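Local coordinates for protein C-X-C motif chemokine 13 (Homo sapiens, PDB 7JNY) that attracts B lymphocytes as a secreted CXC chemokine that binds the receptor CXCR5, at residues Ile45-Lys48 against Ser52-Cys55; Val20-Arg25 against Ala60-Arg65. All coordinates share one frame; numbering follows the deposited sequence.

In the fold
Ile-22 is the residue on which the two contacts meet: its side chain packs against Val-46, Lys-48 and Val-54 of contact 1 and against Trp-62 of contact 2. Contact 1 joins neighbouring antiparallel strands 43-48 and 53-56 at one edge of the chemokine sheet and is held by backbone hydrogen bonds. Contact 2 brings the loop before strand 27-33 against the start of helix 61-72, and its chemistry is that of aromatic and aliphatic packing. Both are partly buried. Ile-45 and Val-46 lie inside in contact 1, and Ile-22 in contact 2, whereas Ile-53 and Phe-21 are exposed. Along the chain, contact 1 is nested within the loop closed by contact 2.

Contact 1 (Ile45-Lys48 against Ser52-Cys55); sequences IVWK and SIVC
The carbonyl oxygen Ser-52 O is gripped twice: it takes the backbone N-H of Lys-48 (Lys-48 N to Ser-52 O 2.9 Å, nearly straight at 170°) and a hydrogen from water 1, which also donates to Lys-48 O. Further along this antiparallel hairpin, Val-46 and Val-54 form a hydrogen-bonded pair, with Val-46 N to Val-54 O at 2.8 Å and Val-54 N returning to Val-46 O. Next to it, Trp-47 and Ile-53 are a non-hydrogen-bonded pair whose side chains run side by side. Ile-53 CD1 lies over the indole face, 3.8 Å from the centroid of the Trp-47 six-membered ring, in a CH-pi contact, while Trp-47 NE1 is hydrogen-bonded to Gln-31 OE1. With CG2 anti to the backbone N in both isoleucines, Ile-45 CG2 meets Ile-53 CG2 at a tight 3.5 Å. Ile-45 CG1 touches the sulfur of Cys-55, which is disulfide-bonded to Cys-14. On the other face, Lys-48 CD rests 3.8 Å from Val-54 CG2, and the Lys-48 chain, bent at chi3, lets NZ donate to water 2. Backbone bonds thus fix the register, and the disulfide ties this edge strand to the N-terminal CXC region.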
ATOM      1  N   ILE A  45      -2.219   3.353   0.474  1.00 23.16           N
ATOM      2  CA  ILE A  45      -2.592   4.246  -0.617  1.00 23.48           C
ATOM      3  C   ILE A  45      -1.746   3.898  -1.841  1.00 22.53           C
ATOM      4  O   ILE A  45      -0.512   3.896  -1.771  1.00 22.47           O
ATOM      5  CB  ILE A  45      -2.413   5.710  -0.225  1.00 23.76           C
ATOM      6  CG1 ILE A  45      -3.241   5.985   1.054  1.00 35.33           C
ATOM      7  CG2 ILE A  45      -2.836   6.598  -1.360  1.00 25.53           C
ATOM      8  CD1 ILE A  45      -3.021   7.345   1.635  1.00 29.46           C
ATOM      9  N   VAL A  46      -2.399   3.607  -2.949  1.00 30.06           N
ATOM     10  CA  VAL A  46      -1.720   3.185  -4.183  1.00 25.38           C
ATOM     11  C   VAL A  46      -1.760   4.318  -5.194  1.00 31.09           C
ATOM     12  O   VAL A  46      -2.842   4.803  -5.571  1.00 28.82           O
ATOM     13  CB  VAL A  46      -2.356   1.917  -4.768  1.00 26.23           C
ATOM     14  CG1 VAL A  46      -1.681   1.562  -6.107  1.00 30.19           C
ATOM     15  CG2 VAL A  46      -2.252   0.772  -3.780  1.00 23.15           C
ATOM     16  N   TRP A  47      -0.578   4.734  -5.650  1.00 29.63           N
ATOM     17  CA  TRP A  47      -0.458   5.784  -6.661  1.00 26.84           C
ATOM     18  C   TRP A  47      -0.300   5.127  -8.010  1.00 31.23           C
ATOM     19  O   TRP A  47       0.739   4.517  -8.286  1.00 28.22           O
ATOM     20  CB  TRP A  47       0.726   6.697  -6.376  1.00 36.42           C
ATOM     21  CG  TRP A  47       0.522   7.435  -5.146  1.00 34.50           C
ATOM     22  CD1 TRP A  47       0.343   6.911  -3.901  1.00 34.13           C
ATOM     23  CD2 TRP A  47       0.397   8.841  -5.020  1.00 41.88           C
ATOM     24  NE1 TRP A  47       0.155   7.921  -2.991  1.00 34.19           N
ATOM     25  CE2 TRP A  47       0.177   9.118  -3.658  1.00 40.72           C
ATOM     26  CE3 TRP A  47       0.464   9.906  -5.928  1.00 46.23           C
ATOM     27  CZ2 TRP A  47       0.025  10.416  -3.177  1.00 49.58           C
ATOM     28  CZ3 TRP A  47       0.315  11.192  -5.451  1.00 49.06           C
ATOM     29  CH2 TRP A  47       0.096  11.437  -4.087  1.00 50.10           C
ATOM     30  N   LYS A  48      -1.315   5.274  -8.850  1.00 35.53           N
ATOM     31  CA  LYS A  48      -1.345   4.579 -10.127  1.00 30.29           C
ATOM     32  C   LYS A  48      -0.725   5.417 -11.235  1.00 36.53           C
ATOM     33  O   LYS A  48      -0.617   6.643 -11.147  1.00 37.67           O
ATOM     34  CB  LYS A  48      -2.775   4.180 -10.501  1.00 39.10           C
ATOM     35  CG  LYS A  48      -3.275   3.020  -9.646  1.00 42.76           C
ATOM     36  CD  LYS A  48      -4.773   2.749  -9.747  1.00 42.52           C
ATOM     37  CE  LYS A  48      -5.279   2.516 -11.165  1.00 55.56           C
ATOM     38  NZ  LYS A  48      -6.760   2.314 -11.152  1.00 60.19           N
ATOM     39  N   SER A  52      -4.337   8.328 -10.761  1.00 43.80           N
ATOM     40  CA  SER A  52      -5.327   7.990  -9.754  1.00 45.36           C
ATOM     41  C   SER A  52      -4.630   7.608  -8.439  1.00 38.25           C
ATOM     42  O   SER A  52      -3.493   7.112  -8.425  1.00 35.44           O
ATOM     43  CB  SER A  52      -6.205   6.877 -10.338  1.00 50.89           C
ATOM     44  OG  SER A  52      -6.745   6.022  -9.363  1.00 74.23           O
ATOM     45  N   ILE A  53      -5.280   7.945  -7.324  1.00 41.09           N
ATOM     46  CA  ILE A  53      -4.740   7.739  -5.993  1.00 35.96           C
ATOM     47  C   ILE A  53      -5.792   6.997  -5.201  1.00 34.16           C
ATOM     48  O   ILE A  53      -6.853   7.548  -4.915  1.00 43.63           O
ATOM     49  CB  ILE A  53      -4.406   9.049  -5.287  1.00 39.20           C
ATOM     50  CG1 ILE A  53      -3.321   9.827  -5.998  1.00 39.32           C
ATOM     51  CG2 ILE A  53      -3.934   8.741  -3.845  1.00 43.31           C
ATOM     52  CD1 ILE A  53      -3.283  11.253  -5.517  1.00 45.39           C
ATOM     53  N   VAL A  54      -5.485   5.778  -4.791  1.00 32.29           N
ATOM     54  CA  VAL A  54      -6.521   4.837  -4.384  1.00 32.60           C
ATOM     55  C   VAL A  54      -6.217   4.328  -2.988  1.00 30.94           C
ATOM     56  O   VAL A  54      -5.184   3.689  -2.770  1.00 29.61           O
ATOM     57  CB  VAL A  54      -6.636   3.651  -5.354  1.00 33.36           C
ATOM     58  CG1 VAL A  54      -7.787   2.756  -4.918  1.00 44.38           C
ATOM     59  CG2 VAL A  54      -6.804   4.137  -6.789  1.00 39.48           C
ATOM     60  N   CYS A  55      -7.134   4.561  -2.048  1.00 31.20           N
ATOM     61  CA  CYS A  55      -7.014   3.875  -0.773  1.00 32.66           C
ATOM     62  C   CYS A  55      -7.486   2.442  -0.928  1.00 31.64           C
ATOM     63  O   CYS A  55      -8.555   2.182  -1.473  1.00 33.28           O
ATOM     64  CB  CYS A  55      -7.825   4.561   0.322  1.00 34.04           C
ATOM     65  SG  CYS A  55      -7.362   6.220   0.677  1.00 37.52           S
TER
HETATM   66  O   HOH W   1      -0.957   8.504  -9.006  1.00 50.16           O
HETATM   67  O   HOH W   2      -8.677   4.294 -11.636  1.00 51.44           O

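Contact 2 (Val20-Arg25 against Ala60-Arg65)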
ATOM      1  N   VAL A  20     -10.619  -3.494  -5.122  1.00 35.08           N
ATOM      2  CA  VAL A  20     -10.457  -3.827  -6.526  1.00 35.96           C
ATOM      3  C   VAL A  20      -8.977  -4.056  -6.817  1.00 32.66           C
ATOM      4  O   VAL A  20      -8.112  -3.281  -6.384  1.00 38.72           O
ATOM      5  CB  VAL A  20     -11.026  -2.715  -7.418  1.00 35.80           C
ATOM      6  CG1 VAL A  20     -10.735  -3.020  -8.890  1.00 38.06           C
ATOM      7  CG2 VAL A  20     -12.526  -2.499  -7.161  1.00 37.51           C
ATOM      8  N   PHE A  21      -8.689  -5.133  -7.545  1.00 35.21           N
ATOM      9  CA  PHE A  21      -7.319  -5.484  -7.925  1.00 36.92           C
ATOM     10  C   PHE A  21      -6.663  -4.364  -8.729  1.00 30.77           C
ATOM     11  O   PHE A  21      -7.263  -3.801  -9.642  1.00 31.57           O
ATOM     12  CB  PHE A  21      -7.326  -6.809  -8.702  1.00 30.86           C
ATOM     13  CG  PHE A  21      -5.962  -7.226  -9.197  1.00 32.41           C
ATOM     14  CD1 PHE A  21      -5.005  -7.711  -8.330  1.00 39.43           C
ATOM     15  CD2 PHE A  21      -5.657  -7.133 -10.551  1.00 34.52           C
ATOM     16  CE1 PHE A  21      -3.752  -8.058  -8.791  1.00 37.05           C
ATOM     17  CE2 PHE A  21      -4.406  -7.487 -11.014  1.00 47.25           C
ATOM     18  CZ  PHE A  21      -3.453  -7.953 -10.133  1.00 36.61           C
ATOM     19  N   ILE A  22      -5.437  -4.012  -8.362  1.00 30.99           N
ATOM     20  CA  ILE A  22      -4.642  -3.090  -9.164  1.00 30.43           C
ATOM     21  C   ILE A  22      -3.396  -3.818  -9.671  1.00 30.93           C
ATOM     22  O   ILE A  22      -2.503  -4.154  -8.868  1.00 29.77           O
ATOM     23  CB  ILE A  22      -4.226  -1.859  -8.363  1.00 30.94           C
ATOM     24  CG1 ILE A  22      -5.444  -1.127  -7.765  1.00 31.84           C
ATOM     25  CG2 ILE A  22      -3.514  -0.855  -9.258  1.00 33.10           C
ATOM     26  CD1 ILE A  22      -5.034   0.080  -6.937  1.00 32.72           C
ATOM     27  N   PRO A  23      -3.266  -4.055 -10.977  1.00 33.63           N
ATOM     28  CA  PRO A  23      -2.091  -4.788 -11.470  1.00 30.08           C
ATOM     29  C   PRO A  23      -0.809  -4.057 -11.113  1.00 30.42           C
ATOM     30  O   PRO A  23      -0.725  -2.835 -11.220  1.00 31.76           O
ATOM     31  CB  PRO A  23      -2.303  -4.832 -12.986  1.00 32.98           C
ATOM     32  CG  PRO A  23      -3.750  -4.601 -13.202  1.00 32.60           C
ATOM     33  CD  PRO A  23      -4.280  -3.836 -12.023  1.00 30.67           C
ATOM     34  N   ARG A  24       0.217  -4.818 -10.720  1.00 35.25           N
ATOM     35  CA  ARG A  24       1.445  -4.190 -10.261  1.00 24.79           C
ATOM     36  C   ARG A  24       2.028  -3.251 -11.309  1.00 25.68           C
ATOM     37  O   ARG A  24       2.633  -2.236 -10.952  1.00 32.05           O
ATOM     38  CB  ARG A  24       2.472  -5.249  -9.869  1.00 33.54           C
ATOM     39  CG  ARG A  24       3.521  -4.696  -8.929  1.00 37.00           C
ATOM     40  CD  ARG A  24       4.840  -5.428  -9.071  1.00 41.30           C
ATOM     41  NE  ARG A  24       5.308  -5.453 -10.452  1.00 43.00           N
ATOM     42  CZ  ARG A  24       5.696  -4.385 -11.145  1.00 57.70           C
ATOM     43  NH1 ARG A  24       5.693  -3.166 -10.613  1.00 58.55           N
ATOM     44  NH2 ARG A  24       6.094  -4.539 -12.408  1.00 54.91           N
ATOM     45  N   ARG A  25       1.846  -3.557 -12.594  1.00 35.56           N
ATOM     46  CA  ARG A  25       2.441  -2.740 -13.648  1.00 34.78           C
ATOM     47  C   ARG A  25       1.878  -1.325 -13.667  1.00 36.69           C
ATOM     48  O   ARG A  25       2.473  -0.447 -14.294  1.00 31.29           O
ATOM     49  CB  ARG A  25       2.219  -3.390 -15.022  1.00 44.15           C
ATOM     50  CG  ARG A  25       0.763  -3.654 -15.418  1.00 44.80           C
ATOM     51  CD  ARG A  25       0.571  -3.671 -16.948  1.00 51.99           C
ATOM     52  NE  ARG A  25       1.118  -4.886 -17.540  1.00 88.96           N
ATOM     53  CZ  ARG A  25       2.307  -4.963 -18.137  1.00 89.74           C
ATOM     54  NH1 ARG A  25       3.004  -3.878 -18.436  1.00 74.63           N
ATOM     55  NH2 ARG A  25       2.812  -6.159 -18.439  1.00 45.41           N
ATOM     56  N   ALA A  60      -7.402  -6.994   1.779  1.00 31.47           N
ATOM     57  CA  ALA A  60      -7.681  -7.578   0.477  1.00 35.28           C
ATOM     58  C   ALA A  60      -6.593  -8.595   0.157  1.00 33.07           C
ATOM     59  O   ALA A  60      -5.395  -8.361   0.416  1.00 29.72           O
ATOM     60  CB  ALA A  60      -7.748  -6.500  -0.601  1.00 34.83           C
ATOM     61  N   GLU A  61      -7.015  -9.762  -0.347  1.00 31.27           N
ATOM     62  CA  GLU A  61      -6.036 -10.810  -0.583  1.00 31.48           C
ATOM     63  C   GLU A  61      -4.938 -10.318  -1.504  1.00 32.54           C
ATOM     64  O   GLU A  61      -3.753 -10.578  -1.263  1.00 29.20           O
ATOM     65  CB  GLU A  61      -6.694 -12.061  -1.172  1.00 37.02           C
ATOM     66  CG  GLU A  61      -5.794 -13.306  -1.129  1.00 49.64           C
ATOM     67  CD  GLU A  61      -6.574 -14.626  -1.153  1.00 63.86           C
ATOM     68  OE1 GLU A  61      -7.824 -14.591  -1.187  1.00 63.05           O
ATOM     69  OE2 GLU A  61      -5.930 -15.701  -1.172  1.00 62.71           O
ATOM     70  N   TRP A  62      -5.313  -9.594  -2.561  1.00 30.02           N
ATOM     71  CA  TRP A  62      -4.333  -9.256  -3.592  1.00 34.27           C
ATOM     72  C   TRP A  62      -3.276  -8.313  -3.050  1.00 30.52           C
ATOM     73  O   TRP A  62      -2.110  -8.390  -3.456  1.00 29.49           O
ATOM     74  CB  TRP A  62      -5.032  -8.671  -4.816  1.00 28.71           C
ATOM     75  CG  TRP A  62      -5.509  -7.271  -4.691  1.00 28.07           C
ATOM     76  CD1 TRP A  62      -6.780  -6.859  -4.404  1.00 35.55           C
ATOM     77  CD2 TRP A  62      -4.733  -6.075  -4.848  1.00 29.31           C
ATOM     78  NE1 TRP A  62      -6.844  -5.489  -4.386  1.00 31.40           N
ATOM     79  CE2 TRP A  62      -5.599  -4.984  -4.650  1.00 27.47           C
ATOM     80  CE3 TRP A  62      -3.396  -5.821  -5.139  1.00 31.61           C
ATOM     81  CZ2 TRP A  62      -5.162  -3.668  -4.728  1.00 31.34           C
ATOM     82  CZ3 TRP A  62      -2.961  -4.517  -5.212  1.00 31.31           C
ATOM     83  CH2 TRP A  62      -3.841  -3.453  -5.010  1.00 27.23           C
ATOM     84  N   ILE A  63      -3.641  -7.463  -2.101  1.00 26.21           N
ATOM     85  CA  ILE A  63      -2.627  -6.571  -1.576  1.00 25.00           C
ATOM     86  C   ILE A  63      -1.740  -7.319  -0.589  1.00 25.01           C
ATOM     87  O   ILE A  63      -0.534  -7.094  -0.556  1.00 24.12           O
ATOM     88  CB  ILE A  63      -3.261  -5.306  -0.960  1.00 28.51           C
ATOM     89  CG1 ILE A  63      -2.131  -4.339  -0.648  1.00 32.08           C
ATOM     90  CG2 ILE A  63      -4.000  -5.636   0.313  1.00 34.32           C
ATOM     91  CD1 ILE A  63      -1.883  -3.325  -1.747  1.00 42.88           C
ATOM     92  N   GLN A  64      -2.296  -8.253   0.175  1.00 26.38           N
ATOM     93  CA  GLN A  64      -1.476  -9.065   1.064  1.00 26.96           C
ATOM     94  C   GLN A  64      -0.454  -9.884   0.281  1.00 26.61           C
ATOM     95  O   GLN A  64       0.722  -9.953   0.649  1.00 26.15           O
ATOM     96  CB  GLN A  64      -2.380  -9.975   1.879  1.00 29.02           C
ATOM     97  CG  GLN A  64      -3.310  -9.178   2.777  1.00 43.95           C
ATOM     98  CD  GLN A  64      -3.723  -9.941   4.002  1.00 57.94           C
ATOM     99  OE1 GLN A  64      -3.761 -11.169   3.994  1.00 70.82           O
ATOM    100  NE2 GLN A  64      -4.049  -9.217   5.067  1.00 66.29           N
ATOM    101  N   ARG A  65      -0.893 -10.513  -0.803  1.00 30.59           N
ATOM    102  CA  ARG A  65       0.027 -11.304  -1.622  1.00 28.44           C
ATOM    103  C   ARG A  65       1.110 -10.410  -2.194  1.00 25.41           C
ATOM    104  O   ARG A  65       2.297 -10.751  -2.157  1.00 25.11           O
ATOM    105  CB  ARG A  65      -0.746 -11.998  -2.714  1.00 28.73           C
ATOM    106  CG  ARG A  65      -1.787 -12.937  -2.136  1.00 30.91           C
ATOM    107  CD  ARG A  65      -2.326 -13.862  -3.176  1.00 37.27           C
ATOM    108  NE  ARG A  65      -1.290 -14.850  -3.423  1.00 63.42           N
ATOM    109  CZ  ARG A  65      -1.515 -16.138  -3.610  1.00 72.36           C
ATOM    110  NH1 ARG A  65      -2.747 -16.625  -3.636  1.00 70.43           N
ATOM    111  NH2 ARG A  65      -0.478 -16.960  -3.750  1.00 61.37           N
TER
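Trp-62 reaches from the first turn of the helix to Phe-21 and Ile-22. At the root, CB lies at the edge of the phenyl ring, in its plane, 3.6 Å from Phe-21 CD1, and CG lies against the same atom at 3.7 Å. A chi1 of 76° sets CG between the backbone N and the carbonyl carbon, which turns one face of the indole to the backbone of Phe-21 and Ile-22. Phe-21 CA stands over the five-membered ring, 3.7 Å from its centroid, in a CH-pi contact. The phenyl ring turns its edge to the same indole in an offset edge-to-face pair, with ring planes at 78° and the centroid of the Phe-21 ring 5.4 Å from that of the Trp-62 five-membered ring. NE1 makes a weak hydrogen bond to Ser-19 O. On the benzo side CE3 also nears Phe-21 CD1, while CZ3 approaches Ile-22 O at 3.7 Å. CZ2 lies 3.4 Å from Val-20 O, Ile-22 N stands over the same indole face, and at the tip CH2 meets Ile-22 CB at 3.7 Å. The opposite face of the indole is backed by Ile-63 CB. Were Trp-62 replaced by an alanine, Phe-21 CD1 and Ile-22 CB would probably lose the indole they share, leaving the phenyl ring free to turn and a gap between loop and helix. The loop corresponds to the chemokine N-loop, which commonly takes part in receptor recognition. Ile-22 sits between Trp-62 of helix 61-72 and strand 43-48, with Ile-63 reaching Ile-44 of that strand.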